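Local structure of VirX1 (Cyanophage Syn10, 6QGM) at residues 138-143 against 513-518; 247-252 against 418-423; 254-259 against 308-313. The protein iodinates diverse substrates as a viral enzyme of the tryptophan halogenase family, probably with the help of a reduced flavin. One frame throughout, in Å; residues are numbered along the deposited sequence.

Contact 1. Residues 138-143 against 513-518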
loop_
_atom_site.group_PDB
_atom_site.type_symbol
_atom_site.label_atom_id
_atom_site.label_comp_id
_atom_site.label_asym_id
_atom_site.label_seq_id
_atom_site.Cartn_x
_atom_site.Cartn_y
_atom_site.Cartn_z
ATOM N N THR B 138 -5.860 -32.719 5.128
ATOM C CA THR B 138 -6.810 -33.158 4.062
ATOM C C THR B 138 -7.108 -34.661 4.160
ATOM O O THR B 138 -8.282 -35.034 4.035
ATOM C CB THR B 138 -6.251 -32.836 2.670
ATOM O OG1 THR B 138 -5.839 -31.467 2.687
ATOM C CG2 THR B 138 -7.240 -33.090 1.550
ATOM N N TYR B 139 -6.089 -35.494 4.364
ATOM C CA TYR B 139 -6.214 -36.976 4.420
ATOM C C TYR B 139 -7.032 -37.409 5.640
ATOM O O TYR B 139 -7.846 -38.343 5.498
ATOM C CB TYR B 139 -4.840 -37.645 4.472
ATOM C CG TYR B 139 -3.984 -37.412 3.253
ATOM C CD1 TYR B 139 -4.228 -38.100 2.081
ATOM C CD2 TYR B 139 -2.914 -36.540 3.279
ATOM C CE1 TYR B 139 -3.455 -37.889 0.956
ATOM C CE2 TYR B 139 -2.111 -36.346 2.172
ATOM C CZ TYR B 139 -2.377 -37.031 1.003
ATOM O OH TYR B 139 -1.606 -36.846 -0.110
ATOM N N LEU B 140 -6.801 -36.787 6.802
ATOM C CA LEU B 140 -7.565 -37.056 8.052
ATOM C C LEU B 140 -9.045 -36.760 7.769
ATOM O O LEU B 140 -9.904 -37.624 8.047
ATOM C CB LEU B 140 -7.042 -36.174 9.188
ATOM C CG LEU B 140 -5.586 -36.400 9.597
ATOM C CD1 LEU B 140 -5.173 -35.462 10.741
ATOM C CD2 LEU B 140 -5.338 -37.866 9.967
ATOM N N ALA B 141 -9.314 -35.574 7.226
ATOM C CA ALA B 141 -10.659 -35.091 6.865
ATOM C C ALA B 141 -11.290 -36.072 5.880
ATOM O O ALA B 141 -12.431 -36.472 6.101
ATOM C CB ALA B 141 -10.569 -33.707 6.289
ATOM N N GLU B 142 -10.544 -36.483 4.859
ATOM C CA GLU B 142 -11.076 -37.285 3.723
ATOM C C GLU B 142 -11.418 -38.702 4.186
ATOM O O GLU B 142 -12.463 -39.191 3.754
ATOM C CB GLU B 142 -10.100 -37.299 2.543
ATOM C CG GLU B 142 -10.215 -36.051 1.697
ATOM C CD GLU B 142 -9.600 -36.102 0.311
ATOM O OE1 GLU B 142 -9.398 -37.206 -0.203
ATOM O OE2 GLU B 142 -9.350 -35.021 -0.268
ATOM N N HIS B 143 -10.594 -39.329 5.030
ATOM C CA HIS B 143 -10.809 -40.728 5.499
ATOM C C HIS B 143 -11.387 -40.745 6.920
ATOM O O HIS B 143 -11.468 -41.836 7.495
ATOM C CB HIS B 143 -9.507 -41.520 5.349
ATOM C CG HIS B 143 -9.066 -41.594 3.931
ATOM N ND1 HIS B 143 -8.341 -40.596 3.333
ATOM C CD2 HIS B 143 -9.276 -42.519 2.986
ATOM C CE1 HIS B 143 -8.104 -40.906 2.079
ATOM N NE2 HIS B 143 -8.640 -42.100 1.848
ATOM N N LYS B 513 -5.320 -44.965 6.941
ATOM C CA LYS B 513 -6.329 -46.036 7.172
ATOM C C LYS B 513 -5.974 -46.896 8.395
ATOM O O LYS B 513 -6.875 -47.580 8.887
ATOM C CB LYS B 513 -6.497 -46.859 5.898
ATOM C CG LYS B 513 -7.278 -46.105 4.836
ATOM C CD LYS B 513 -7.443 -46.807 3.534
ATOM C CE LYS B 513 -8.538 -46.168 2.704
ATOM N NZ LYS B 513 -8.903 -47.013 1.540
ATOM N N THR B 514 -4.730 -46.861 8.884
ATOM C CA THR B 514 -4.313 -47.572 10.126
ATOM C C THR B 514 -4.639 -46.711 11.354
ATOM O O THR B 514 -4.572 -47.232 12.476
ATOM C CB THR B 514 -2.829 -47.972 10.096
ATOM O OG1 THR B 514 -2.008 -46.838 10.395
ATOM C CG2 THR B 514 -2.421 -48.599 8.782
ATOM N N LEU B 515 -4.971 -45.431 11.156
ATOM C CA LEU B 515 -5.254 -44.473 12.264
ATOM C C LEU B 515 -6.667 -44.727 12.784
ATOM O O LEU B 515 -7.528 -45.210 12.053
ATOM C CB LEU B 515 -5.109 -43.029 11.774
ATOM C CG LEU B 515 -3.676 -42.590 11.439
ATOM C CD1 LEU B 515 -3.669 -41.200 10.805
ATOM C CD2 LEU B 515 -2.781 -42.604 12.682
ATOM N N PRO B 516 -6.955 -44.405 14.063
ATOM C CA PRO B 516 -8.326 -44.436 14.561
ATOM C C PRO B 516 -9.250 -43.478 13.789
ATOM O O PRO B 516 -8.796 -42.442 13.332
ATOM C CB PRO B 516 -8.213 -44.021 16.033
ATOM C CG PRO B 516 -6.831 -43.403 16.178
ATOM C CD PRO B 516 -5.979 -44.005 15.086
ATOM N N THR B 517 -10.526 -43.856 13.653
ATOM C CA THR B 517 -11.604 -43.008 13.081
ATOM C C THR B 517 -11.929 -41.904 14.079
ATOM O O THR B 517 -11.688 -42.118 15.274
ATOM C CB THR B 517 -12.873 -43.808 12.773
ATOM O OG1 THR B 517 -13.403 -44.260 14.019
ATOM C CG2 THR B 517 -12.627 -44.990 11.865
ATOM N N HIS B 518 -12.469 -40.785 13.601
ATOM C CA HIS B 518 -12.949 -39.633 14.414
ATOM C C HIS B 518 -13.709 -40.142 15.650
ATOM O O HIS B 518 -13.385 -39.697 16.767
ATOM C CB HIS B 518 -13.815 -38.694 13.548
ATOM C CG HIS B 518 -14.224 -37.450 14.241
ATOM N ND1 HIS B 518 -15.365 -36.763 13.906
ATOM C CD2 HIS B 518 -13.644 -36.767 15.254
ATOM C CE1 HIS B 518 -15.474 -35.706 14.682
ATOM N NE2 HIS B 518 -14.437 -35.689 15.521
#

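Contact 2. Residues 247-252 against 418-423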
loop_
_atom_site.group_PDB
_atom_site.type_symbol
_atom_site.label_atom_id
_atom_site.label_comp_id
_atom_site.label_asym_id
_atom_site.label_seq_id
_atom_site.Cartn_x
_atom_site.Cartn_y
_atom_site.Cartn_z
ATOM N N LYS B 247 -22.971 -8.031 -1.908
ATOM C CA LYS B 247 -22.079 -9.158 -2.341
ATOM C C LYS B 247 -22.583 -10.528 -1.846
ATOM O O LYS B 247 -22.185 -11.575 -2.451
ATOM C CB LYS B 247 -20.633 -8.927 -1.888
ATOM C CG LYS B 247 -20.468 -8.638 -0.405
ATOM C CD LYS B 247 -19.105 -8.142 -0.057
ATOM C CE LYS B 247 -18.904 -8.121 1.431
ATOM N NZ LYS B 247 -17.569 -7.585 1.761
ATOM N N LEU B 248 -23.388 -10.554 -0.784
ATOM C CA LEU B 248 -23.961 -11.799 -0.221
ATOM C C LEU B 248 -25.487 -11.680 -0.224
ATOM O O LEU B 248 -26.011 -10.792 0.468
ATOM C CB LEU B 248 -23.402 -12.005 1.193
ATOM C CG LEU B 248 -21.903 -12.241 1.276
ATOM C CD1 LEU B 248 -21.414 -12.085 2.709
ATOM C CD2 LEU B 248 -21.553 -13.621 0.734
ATOM N N ALA B 249 -26.158 -12.570 -0.952
ATOM C CA ALA B 249 -27.614 -12.515 -1.216
ATOM C C ALA B 249 -28.409 -13.139 -0.062
ATOM O O ALA B 249 -29.611 -12.887 0.007
ATOM C CB ALA B 249 -27.904 -13.201 -2.524
ATOM N N ASN B 250 -27.772 -13.926 0.801
ATOM C CA ASN B 250 -28.470 -14.765 1.812
ATOM C C ASN B 250 -28.896 -13.885 2.991
ATOM O O ASN B 250 -28.047 -13.265 3.604
ATOM C CB ASN B 250 -27.615 -15.983 2.195
ATOM C CG ASN B 250 -27.402 -16.916 1.023
ATOM O OD1 ASN B 250 -28.179 -16.891 0.078
ATOM N ND2 ASN B 250 -26.367 -17.744 1.080
ATOM N N ASP B 251 -30.195 -13.823 3.261
ATOM C CA ASP B 251 -30.802 -12.937 4.291
ATOM C C ASP B 251 -31.704 -13.745 5.230
ATOM O O ASP B 251 -32.244 -13.145 6.176
ATOM C CB ASP B 251 -31.576 -11.814 3.608
ATOM C CG ASP B 251 -32.654 -12.324 2.670
ATOM O OD1 ASP B 251 -32.537 -13.490 2.220
ATOM O OD2 ASP B 251 -33.584 -11.552 2.378
ATOM N N LYS B 252 -31.854 -15.051 4.987
ATOM C CA LYS B 252 -32.702 -15.968 5.795
ATOM C C LYS B 252 -31.904 -17.222 6.150
ATOM O O LYS B 252 -30.992 -17.597 5.369
ATOM C CB LYS B 252 -33.931 -16.384 4.992
ATOM C CG LYS B 252 -34.779 -15.246 4.453
ATOM C CD LYS B 252 -35.213 -14.275 5.526
ATOM C CE LYS B 252 -36.156 -13.206 5.018
ATOM N NZ LYS B 252 -37.249 -12.939 5.985
ATOM N N TRP B 418 -27.880 -18.654 -8.742
ATOM C CA TRP B 418 -26.472 -18.930 -9.132
ATOM C C TRP B 418 -26.104 -18.093 -10.357
ATOM O O TRP B 418 -24.944 -17.652 -10.428
ATOM C CB TRP B 418 -26.247 -20.438 -9.339
ATOM C CG TRP B 418 -26.127 -21.164 -8.037
ATOM C CD1 TRP B 418 -27.041 -21.990 -7.457
ATOM C CD2 TRP B 418 -25.037 -21.047 -7.107
ATOM N NE1 TRP B 418 -26.588 -22.418 -6.241
ATOM C CE2 TRP B 418 -25.363 -21.855 -5.997
ATOM C CE3 TRP B 418 -23.817 -20.361 -7.115
ATOM C CZ2 TRP B 418 -24.511 -21.979 -4.903
ATOM C CZ3 TRP B 418 -22.985 -20.481 -6.033
ATOM C CH2 TRP B 418 -23.315 -21.297 -4.957
ATOM N N LYS B 419 -27.058 -17.841 -11.264
ATOM C CA LYS B 419 -26.833 -16.916 -12.405
ATOM C C LYS B 419 -26.491 -15.536 -11.827
ATOM O O LYS B 419 -25.545 -14.914 -12.341
ATOM C CB LYS B 419 -28.005 -16.917 -13.381
ATOM C CG LYS B 419 -27.581 -16.732 -14.834
ATOM C CD LYS B 419 -28.721 -16.539 -15.803
ATOM C CE LYS B 419 -28.412 -15.555 -16.928
ATOM N NZ LYS B 419 -29.609 -14.771 -17.338
ATOM N N TRP B 420 -27.169 -15.110 -10.753
ATOM C CA TRP B 420 -26.896 -13.793 -10.114
ATOM C C TRP B 420 -25.489 -13.783 -9.508
ATOM O O TRP B 420 -24.758 -12.792 -9.716
ATOM C CB TRP B 420 -27.913 -13.406 -9.043
ATOM C CG TRP B 420 -27.616 -12.049 -8.468
ATOM C CD1 TRP B 420 -27.934 -10.839 -9.020
ATOM C CD2 TRP B 420 -26.875 -11.756 -7.272
ATOM N NE1 TRP B 420 -27.443 -9.817 -8.255
ATOM C CE2 TRP B 420 -26.804 -10.350 -7.163
ATOM C CE3 TRP B 420 -26.244 -12.537 -6.294
ATOM C CZ2 TRP B 420 -26.147 -9.717 -6.105
ATOM C CZ3 TRP B 420 -25.601 -11.907 -5.242
ATOM C CH2 TRP B 420 -25.553 -10.515 -5.153
ATOM N N CYS B 421 -25.148 -14.833 -8.756
ATOM C CA CYS B 421 -23.888 -14.937 -7.977
ATOM C C CYS B 421 -22.668 -14.915 -8.910
ATOM O O CYS B 421 -21.670 -14.291 -8.519
ATOM C CB CYS B 421 -23.865 -16.193 -7.123
ATOM S SG CYS B 421 -24.983 -16.102 -5.702
ATOM N N THR B 422 -22.763 -15.538 -10.093
ATOM C CA THR B 422 -21.604 -15.889 -10.959
ATOM C C THR B 422 -21.531 -15.017 -12.207
ATOM O O THR B 422 -20.436 -14.990 -12.814
ATOM C CB THR B 422 -21.636 -17.357 -11.417
ATOM O OG1 THR B 422 -22.847 -17.637 -12.123
ATOM C CG2 THR B 422 -21.498 -18.331 -10.266
ATOM N N GLN B 423 -22.637 -14.383 -12.623
ATOM C CA GLN B 423 -22.723 -13.746 -13.966
ATOM C C GLN B 423 -23.213 -12.297 -13.877
ATOM O O GLN B 423 -22.965 -11.573 -14.846
ATOM C CB GLN B 423 -23.616 -14.581 -14.889
ATOM C CG GLN B 423 -23.116 -16.007 -15.106
ATOM C CD GLN B 423 -21.731 -16.059 -15.697
ATOM O OE1 GLN B 423 -21.368 -15.223 -16.528
ATOM N NE2 GLN B 423 -20.940 -17.038 -15.264
#

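Contact 3. Residues 254-259 against 308-313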
loop_
_atom_site.group_PDB
_atom_site.type_symbol
_atom_site.label_atom_id
_atom_site.label_comp_id
_atom_site.label_asym_id
_atom_site.label_seq_id
_atom_site.Cartn_x
_atom_site.Cartn_y
_atom_site.Cartn_z
ATOM N N MET B 254 -33.008 -21.298 7.979
ATOM C CA MET B 254 -33.772 -22.270 8.795
ATOM C C MET B 254 -32.761 -23.314 9.292
ATOM O O MET B 254 -31.730 -23.514 8.620
ATOM C CB MET B 254 -34.912 -22.911 7.988
ATOM C CG MET B 254 -34.474 -23.513 6.673
ATOM S SD MET B 254 -35.828 -24.059 5.659
ATOM C CE MET B 254 -36.526 -22.493 5.149
ATOM N N ALA B 255 -33.003 -23.893 10.469
ATOM C CA ALA B 255 -32.076 -24.819 11.160
ATOM C C ALA B 255 -32.890 -25.935 11.808
ATOM O O ALA B 255 -34.095 -25.732 12.076
ATOM C CB ALA B 255 -31.240 -24.065 12.159
ATOM N N THR B 256 -32.257 -27.088 12.001
ATOM C CA THR B 256 -32.903 -28.303 12.542
ATOM C C THR B 256 -31.848 -29.212 13.179
ATOM O O THR B 256 -30.621 -28.963 13.015
ATOM C CB THR B 256 -33.734 -28.993 11.447
ATOM O OG1 THR B 256 -34.564 -29.981 12.055
ATOM C CG2 THR B 256 -32.899 -29.626 10.350
ATOM N N ARG B 257 -32.337 -30.230 13.880
ATOM C CA ARG B 257 -31.546 -31.313 14.504
ATOM C C ARG B 257 -31.972 -32.599 13.798
ATOM O O ARG B 257 -33.171 -32.806 13.709
ATOM C CB ARG B 257 -31.812 -31.338 16.009
ATOM C CG ARG B 257 -31.094 -30.261 16.803
ATOM C CD ARG B 257 -31.623 -30.174 18.215
ATOM N NE ARG B 257 -31.430 -28.817 18.723
ATOM C CZ ARG B 257 -31.362 -28.476 20.006
ATOM N NH1 ARG B 257 -31.451 -29.396 20.957
ATOM N NH2 ARG B 257 -31.186 -27.200 20.329
ATOM N N ILE B 258 -31.039 -33.409 13.303
ATOM C CA ILE B 258 -31.360 -34.760 12.776
ATOM C C ILE B 258 -30.654 -35.808 13.632
ATOM O O ILE B 258 -29.489 -35.642 14.005
ATOM C CB ILE B 258 -31.084 -34.916 11.265
ATOM C CG1 ILE B 258 -29.651 -34.598 10.842
ATOM C CG2 ILE B 258 -32.123 -34.164 10.443
ATOM C CD1 ILE B 258 -29.385 -34.979 9.407
ATOM N N PRO B 259 -31.342 -36.934 13.949
ATOM C CA PRO B 259 -30.701 -38.068 14.604
ATOM C C PRO B 259 -29.708 -38.765 13.657
ATOM O O PRO B 259 -29.892 -38.692 12.458
ATOM C CB PRO B 259 -31.893 -38.970 14.963
ATOM C CG PRO B 259 -32.919 -38.681 13.900
ATOM C CD PRO B 259 -32.750 -37.205 13.623
ATOM N N ALA B 308 -39.268 -26.860 1.596
ATOM C CA ALA B 308 -39.567 -28.060 0.786
ATOM C C ALA B 308 -38.244 -28.581 0.195
ATOM O O ALA B 308 -37.965 -29.788 0.309
ATOM C CB ALA B 308 -40.606 -27.721 -0.256
ATOM N N GLU B 309 -37.459 -27.683 -0.402
ATOM C CA GLU B 309 -36.048 -27.910 -0.832
ATOM C C GLU B 309 -35.263 -28.620 0.276
ATOM O O GLU B 309 -34.687 -29.689 -0.004
ATOM C CB GLU B 309 -35.357 -26.575 -1.100
ATOM C CG GLU B 309 -35.143 -26.242 -2.559
ATOM C CD GLU B 309 -34.214 -25.048 -2.712
ATOM O OE1 GLU B 309 -32.965 -25.275 -2.663
ATOM O OE2 GLU B 309 -34.739 -23.887 -2.817
ATOM N N PHE B 310 -35.242 -28.033 1.479
ATOM C CA PHE B 310 -34.393 -28.444 2.631
ATOM C C PHE B 310 -34.762 -29.858 3.087
ATOM O O PHE B 310 -33.856 -30.694 3.246
ATOM C CB PHE B 310 -34.501 -27.422 3.765
ATOM C CG PHE B 310 -33.565 -27.664 4.928
ATOM C CD1 PHE B 310 -32.241 -28.034 4.727
ATOM C CD2 PHE B 310 -33.999 -27.479 6.230
ATOM C CE1 PHE B 310 -31.393 -28.245 5.803
ATOM C CE2 PHE B 310 -33.151 -27.690 7.307
ATOM C CZ PHE B 310 -31.846 -28.065 7.094
ATOM N N ARG B 311 -36.061 -30.106 3.269
ATOM C CA ARG B 311 -36.625 -31.430 3.668
ATOM C C ARG B 311 -36.279 -32.475 2.599
ATOM O O ARG B 311 -35.814 -33.554 2.987
ATOM C CB ARG B 311 -38.137 -31.343 3.889
ATOM C CG ARG B 311 -38.523 -30.560 5.126
ATOM C CD ARG B 311 -40.005 -30.534 5.385
ATOM N NE ARG B 311 -40.291 -29.626 6.487
ATOM C CZ ARG B 311 -40.164 -29.936 7.777
ATOM N NH1 ARG B 311 -39.755 -31.140 8.154
ATOM N NH2 ARG B 311 -40.449 -29.029 8.693
ATOM N N GLU B 312 -36.482 -32.152 1.316
ATOM C CA GLU B 312 -36.151 -33.037 0.166
ATOM C C GLU B 312 -34.671 -33.406 0.265
ATOM O O GLU B 312 -34.353 -34.602 0.188
ATOM C CB GLU B 312 -36.492 -32.375 -1.180
ATOM C CG GLU B 312 -37.958 -32.520 -1.598
ATOM C CD GLU B 312 -38.345 -31.943 -2.960
ATOM O OE1 GLU B 312 -37.780 -30.888 -3.364
ATOM O OE2 GLU B 312 -39.212 -32.550 -3.625
ATOM N N HIS B 313 -33.807 -32.411 0.466
ATOM C CA HIS B 313 -32.336 -32.570 0.556
ATOM C C HIS B 313 -31.971 -33.496 1.714
ATOM O O HIS B 313 -30.992 -34.233 1.562
ATOM C CB HIS B 313 -31.642 -31.219 0.707
ATOM C CG HIS B 313 -30.195 -31.343 1.045
ATOM N ND1 HIS B 313 -29.242 -31.704 0.111
ATOM C CD2 HIS B 313 -29.543 -31.185 2.216
ATOM C CE1 HIS B 313 -28.073 -31.772 0.698
ATOM N NE2 HIS B 313 -28.224 -31.451 1.987
#

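Contact 1. Residues 138-143 against 513-518
His-143 and Lys-513 mark the nearest approach of the two backbones, with CA atoms 7.1 Å apart, where helix 137-143 faces the linker that leads from helix 494-512 into helix 518-527. Two separate side-chain pairs make the contact, one between a lysine chain and an imidazole, the other between two leucines. In the first, the lysine chain runs extended beyond CG, and its CE comes 3.7 Å from CD2 of the imidazole of His-143, crossing it at a slant. The ring is held through ND1 of His-143, which donates to Tyr-139 O at 3.2 Å, with the acceptor lying in the ring plane and the donor lying in the carbonyl plane, on a lone pair. That same oxygen also takes the helical bond from His-143 N (3.0 Å), so one carbonyl anchors both the backbone and the ring. With CG beside the backbone N (chi1 -61°), the imidazole folds back over its own turn to reach it. In the second pair, methyl meets methyl, Leu-140 CD2 lying 3.8 Å from Leu-515 CD1. Around them, Arg-145 NH1 bonds to the carbonyl oxygens of Lys-513 and Leu-515, while Glu-520 accepts from the N of Thr-517, the N-cap residue of helix 518-527. The chemistry implies a join made through carbon atoms, with no polar bond between the two segments. The ND1 bond fixes the rotation of the ring. Lys-513 NZ, 4.9 Å from His-143 NE2 and not in contact with it, would if anything disfavour a positive charge on the imidazole.

Contact 2. Residues 247-252 against 418-423
Ala-249 and Trp-420 carry this contact almost alone, a methyl group set against the six-membered ring of an indole. Its tight part is small: Ala-249 CB sits 3.8 Å from Trp-420 CZ3 and 4.2 Å from CE3 of the same ring, approaching obliquely. The indole gets there because its CG lies anti to the backbone N (chi1 -178°), which swings the ring off helix 416-424 toward the loop. Ala-249 is buried and directs its CB at the helix, meeting the indole at CZ3 and CE3. The other part is loose. Lys-247 O approaches Trp-420 CZ3 no closer than 4.4 Å, and both of these residues are partly exposed. Lys-247 sets off away from the helix, and its amine is engaged in a salt bridge with Asp-401 and a hydrogen bond to Ser-400 on helix 382-408. One turn of helix 416-424, at 420-423, is widened into a pi-type turn just where the tryptophan departs, and Gln-423 on the same helix bonds to Arg-385 of the second subunit. The loop between strands 241-243 and 252-258 touches two helices: Trp-420 of one, and Val-403 and Tyr-407 of the other through Leu-248. Farther along, Asp-251 and Lys-252 form a classic beta bulge opposite Tyr-296 of strand 290-296.

Contact 3. Residues 254-259 against 308-313
Next to Phe-310, the residue that packs on Met-254 and Thr-256, Arg-311 uses a single nitrogen, NH1, to hold two carbonyl oxygens, those of Gly-318 and Ala-321, and so ties helix 303-314 to the loop that follows it. The helix is the connection of a beta-alpha-beta crossover: it links the parallel strands 290-296 and 324-327, with strand 252-258 lying antiparallel between them. Alternate residues of that middle strand, Met-254 and Thr-256, aim their side chains at the helix, whereas Ala-255 points away. Phe-310 answers both. Its ring leaves the helix with CG anti to the backbone N (chi1 -174°) and reaches down to the sheet, also touching Thr-292 and Val-281 on the next two strands. Met-254 makes a Met-aromatic contact: its SD lies 4.9 Å from the centroid of the Phe-310 ring and 55° off the normal, an oblique approach. With OG1 of Thr-256 anti to the backbone N (chi1 -168°) and hydrogen-bonded to Lys-322 O, the methyl is the branch that meets the ring. That methyl, Thr-256 CG2, lies 3.6 Å from Phe-310 CE2 and 3.8 Å from its CZ.

In the fold
Along the chain the contacts are nested: contact 3 closes a short loop inside that of contact 2, and contact 2 lies inside the long loop closed by contact 1. Contacts 2 and 3 are neighbours in sequence, since 247-252 runs into strand 252-258, yet their centres are 21 Å apart; contact 1 lies 34 Å from contact 2 and 28 Å from contact 3, centre to centre. Strand 252-258 of the seven-stranded mixed sheet links the inner two. Contact 3 covers that sheet with a helix, contact 2 joins the loop entering it to a helix that reaches the second subunit, and contact 1 brings the linker between the last two helices, 494-512 and 518-527, against helix 137-143.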